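PDB 1M22: peptide amidase from Stenotrophomonas maltophilia, which probably hydrolyses amide bonds, in particular the C-terminal amide group of peptide amides, as an amidase signature hydrolase. Local coordinates for residues A[160-164]-A[165-169]; A[170-174]-A[175-179]. All coordinates share one frame; numbering follows the deposited sequence.

Contact 1. Residues A[160-164]-A[165-169]; sequences HSPCG and SSSGS
Ser167 reaches back from the first turn of its helix and gives its hydroxyl proton to the carbonyl of Cys163, with OG 2.6 Å from Cys163 O. The donor lies in the carbonyl plane, on a lone pair, with a C=O...OG angle of 141°. The Ser167 chi1 of -41° puts OG beside the backbone N of that residue and anti to its carbonyl carbon, where it also lies 3.4 Å from Gly164 CA. The ring of Pro162 comes in as well, its CG resting against Ser167 CB at 3.9 Å; the serine thus meets the loop with its methylene as well as its hydroxyl. The loop is braced from within by an ST turn, in which Cys163 N donates to Ser161 OG at 3.0 Å.

Between Gly164 and Ser165 the peptide bond is cis, which brings their CA atoms to 2.9 Å and bends the chain sharply before the helix. Ser165 CB leads away from the loop, and chi1 of 60° sets OG between the backbone N and the carbonyl carbon. There it hydrogen-bonds OG of the nucleophile Ser189 and Lys86 NZ; the three active-site residues form the Ser-cisSer-Lys triad of amidase signature enzymes, in which Ser165 is the cis serine. Ser166, at the centre of an inverse gamma turn, has its OG bonded to Lys86 NZ, Ser189 O and Thr184 N, a second shell that ties the lysine to the backbone of the nucleophile.

Cys163 packs on helix 191-196, while Ser166 and Ser169 touch Met227 of strand 223-228, placing the start of helix 167-174 against the central mixed sheet.

Contact 2. Residues A[170-174]-A[175-179]; sequences AVAVA and ANLAS
Leu177 and Ala172 meet twice where the helix ends: Leu177 N donates to Ala172 O at 2.8 Å, and Leu177 CB packs on Ala172 CB at 4.0 Å. The bond is nearly straight, with an N-H...O angle of 172°, although the donor is somewhat tilted from the carbonyl plane. With chi1 at -58°, Leu177 CG stands beside its own backbone N, and the branch folds back alongside the alanine, bringing CD1 to 3.9 Å from Ala172 CA. The Leu177 side chain also touches Ile38 and Asp42 of helix 27-43.

One residue earlier, Asn176 N takes Val173 O at 3.2 Å. This donor stands well above the carbonyl plane, away from the lone-pair direction, with a C=O...N angle of only 107°. The same oxygen also accepts from Arg229 NH1, which is shared with Ala178 O and so joins the last turn to the chain leaving it. Val171 O is filled in the ordinary helical way by Ala175 N at 2.9 Å, and Ala175 CB lies 3.3 Å from Val171 O.

The carbonyls at the very end look to arginines of other parts of the chain: Ala174 O receives Arg487 NH2, and Ala175 O receives Arg37 NE. Three guanidinium groups therefore serve this buried helix end, where their positive charge probably suits the negative end of the helix dipole.

Nested bonds from Leu177 N to Ala172 O and from Asn176 N to Val173 O, around a residue of positive phi, Asn176, are the signature of a Schellman motif, which here closes helix 167-174 and turns the chain toward strand 180-185.

Contacts 1 and 2 are the two ends of a single short helix, 167-174, and both are buried, their centres about 12 Å apart. They also meet directly, Pro162 CB packing on Val171 CG2 at 3.6 Å, so Pro162 of the entering loop rests on the side of the helix. Their chemistry differs with position. In residues 160-169, serine hydroxyls carry the polar work, and Ser165, next to the cis peptide, bonds the other active-site residues Lys86 and Ser189. Residues 170-179 lie farther from the centre of the chain; backbone bonds, apolar alanine and leucine side chains and arginines brought in from elsewhere end the helix there. The chain then enters strand 180-185, which returns to the side chains of Ser166 and Ser169.

Contact 1. Residues A[160-164]-A[165-169]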
# COMPACT_ATOMS: atom_id res chain seq x y z
N HIS A 160 -12.32 -10.43 11.99
CA HIS A 160 -11.81 -10.74 10.66
C HIS A 160 -10.51 -10.07 10.26
O HIS A 160 -10.09 -9.08 10.85
CB HIS A 160 -12.91 -10.49 9.62
CG HIS A 160 -14.06 -11.45 9.74
ND1 HIS A 160 -14.68 -12.02 8.65
CD2 HIS A 160 -14.67 -11.97 10.84
CE1 HIS A 160 -15.62 -12.85 9.07
NE2 HIS A 160 -15.63 -12.84 10.39
N SER A 161 -9.89 -10.64 9.24
CA SER A 161 -8.60 -10.20 8.77
C SER A 161 -8.51 -8.87 8.04
O SER A 161 -9.40 -8.49 7.28
CB SER A 161 -8.01 -11.27 7.85
OG SER A 161 -6.69 -10.93 7.46
N PRO A 162 -7.43 -8.12 8.30
CA PRO A 162 -7.23 -6.83 7.63
C PRO A 162 -6.39 -7.08 6.38
O PRO A 162 -6.09 -6.15 5.63
CB PRO A 162 -6.45 -6.03 8.67
CG PRO A 162 -5.56 -7.09 9.26
CD PRO A 162 -6.52 -8.25 9.45
N CYS A 163 -6.04 -8.34 6.15
CA CYS A 163 -5.17 -8.74 5.04
C CYS A 163 -3.79 -8.11 5.28
O CYS A 163 -3.49 -7.72 6.41
CB CYS A 163 -5.75 -8.30 3.68
SG CYS A 163 -5.01 -9.14 2.24
N GLY A 164 -2.95 -7.99 4.25
CA GLY A 164 -1.60 -7.45 4.44
C GLY A 164 -0.89 -7.28 3.11
O GLY A 164 -1.47 -7.64 2.10
N SER A 165 0.41 -6.94 3.09
CA SER A 165 1.21 -6.85 4.26
C SER A 165 1.09 -5.41 4.91
O SER A 165 1.64 -5.14 5.96
CB SER A 165 2.62 -7.28 4.25
OG SER A 165 3.34 -6.52 3.30
N SER A 166 0.38 -4.51 4.26
CA SER A 166 0.19 -3.13 4.75
C SER A 166 -1.10 -3.04 5.57
O SER A 166 -1.94 -2.17 5.35
CB SER A 166 0.09 -2.15 3.58
OG SER A 166 1.23 -2.21 2.73
N SER A 167 -1.22 -3.95 6.53
CA SER A 167 -2.41 -4.06 7.36
C SER A 167 -2.79 -2.82 8.14
O SER A 167 -3.90 -2.31 8.01
CB SER A 167 -2.23 -5.24 8.32
OG SER A 167 -1.63 -6.35 7.66
N GLY A 168 -1.86 -2.33 8.96
CA GLY A 168 -2.12 -1.16 9.78
C GLY A 168 -2.41 0.09 8.99
O GLY A 168 -3.24 0.91 9.40
N SER A 169 -1.73 0.27 7.86
CA SER A 169 -1.97 1.46 7.07
C SER A 169 -3.39 1.49 6.51
O SER A 169 -4.05 2.53 6.53
CB SER A 169 -0.95 1.58 5.94
OG SER A 169 0.31 2.00 6.46

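Contact 2. Residues A[170-174]-A[175-179]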
# COMPACT_ATOMS: atom_id res chain seq x y z
N ALA A 170 -3.86 0.35 6.01
CA ALA A 170 -5.21 0.28 5.46
C ALA A 170 -6.25 0.48 6.56
O ALA A 170 -7.19 1.25 6.40
CB ALA A 170 -5.43 -1.07 4.77
N VAL A 171 -6.07 -0.22 7.68
CA VAL A 171 -7.00 -0.11 8.79
C VAL A 171 -7.03 1.31 9.35
O VAL A 171 -8.10 1.85 9.62
CB VAL A 171 -6.63 -1.10 9.91
CG1 VAL A 171 -7.46 -0.82 11.16
CG2 VAL A 171 -6.88 -2.53 9.44
N ALA A 172 -5.86 1.91 9.52
CA ALA A 172 -5.80 3.27 10.06
C ALA A 172 -6.57 4.26 9.20
O ALA A 172 -7.30 5.11 9.71
CB ALA A 172 -4.35 3.71 10.20
N VAL A 173 -6.41 4.16 7.88
CA VAL A 173 -7.11 5.07 6.99
C VAL A 173 -8.62 4.81 7.03
O VAL A 173 -9.42 5.74 7.07
CB VAL A 173 -6.58 4.94 5.55
CG1 VAL A 173 -7.46 5.72 4.58
CG2 VAL A 173 -5.14 5.45 5.49
N ALA A 174 -9.01 3.54 7.04
CA ALA A 174 -10.42 3.18 7.08
C ALA A 174 -11.10 3.62 8.37
O ALA A 174 -12.28 3.96 8.36
CB ALA A 174 -10.57 1.67 6.91
N ALA A 175 -10.35 3.60 9.46
CA ALA A 175 -10.87 3.97 10.78
C ALA A 175 -10.64 5.44 11.12
O ALA A 175 -10.88 5.85 12.25
CB ALA A 175 -10.23 3.08 11.85
N ASN A 176 -10.18 6.21 10.15
CA ASN A 176 -9.92 7.63 10.36
C ASN A 176 -8.95 7.92 11.51
O ASN A 176 -9.17 8.84 12.32
CB ASN A 176 -11.23 8.40 10.56
CG ASN A 176 -12.03 8.54 9.27
OD1 ASN A 176 -12.97 7.78 9.01
ND2 ASN A 176 -11.65 9.50 8.44
N LEU A 177 -7.87 7.15 11.57
CA LEU A 177 -6.84 7.33 12.59
C LEU A 177 -5.77 8.31 12.09
O LEU A 177 -4.86 8.68 12.83
CB LEU A 177 -6.18 6.00 12.94
CG LEU A 177 -7.09 4.88 13.46
CD1 LEU A 177 -6.24 3.71 13.90
CD2 LEU A 177 -7.93 5.38 14.63
N ALA A 178 -5.87 8.69 10.82
CA ALA A 178 -4.95 9.64 10.20
C ALA A 178 -5.60 10.10 8.90
O ALA A 178 -6.59 9.53 8.46
CB ALA A 178 -3.61 8.98 9.91
N SER A 179 -5.05 11.14 8.30
CA SER A 179 -5.59 11.65 7.04
C SER A 179 -5.32 10.66 5.92
O SER A 179 -6.22 10.28 5.18
CB SER A 179 -4.95 13.00 6.69
OG SER A 179 -5.28 13.39 5.37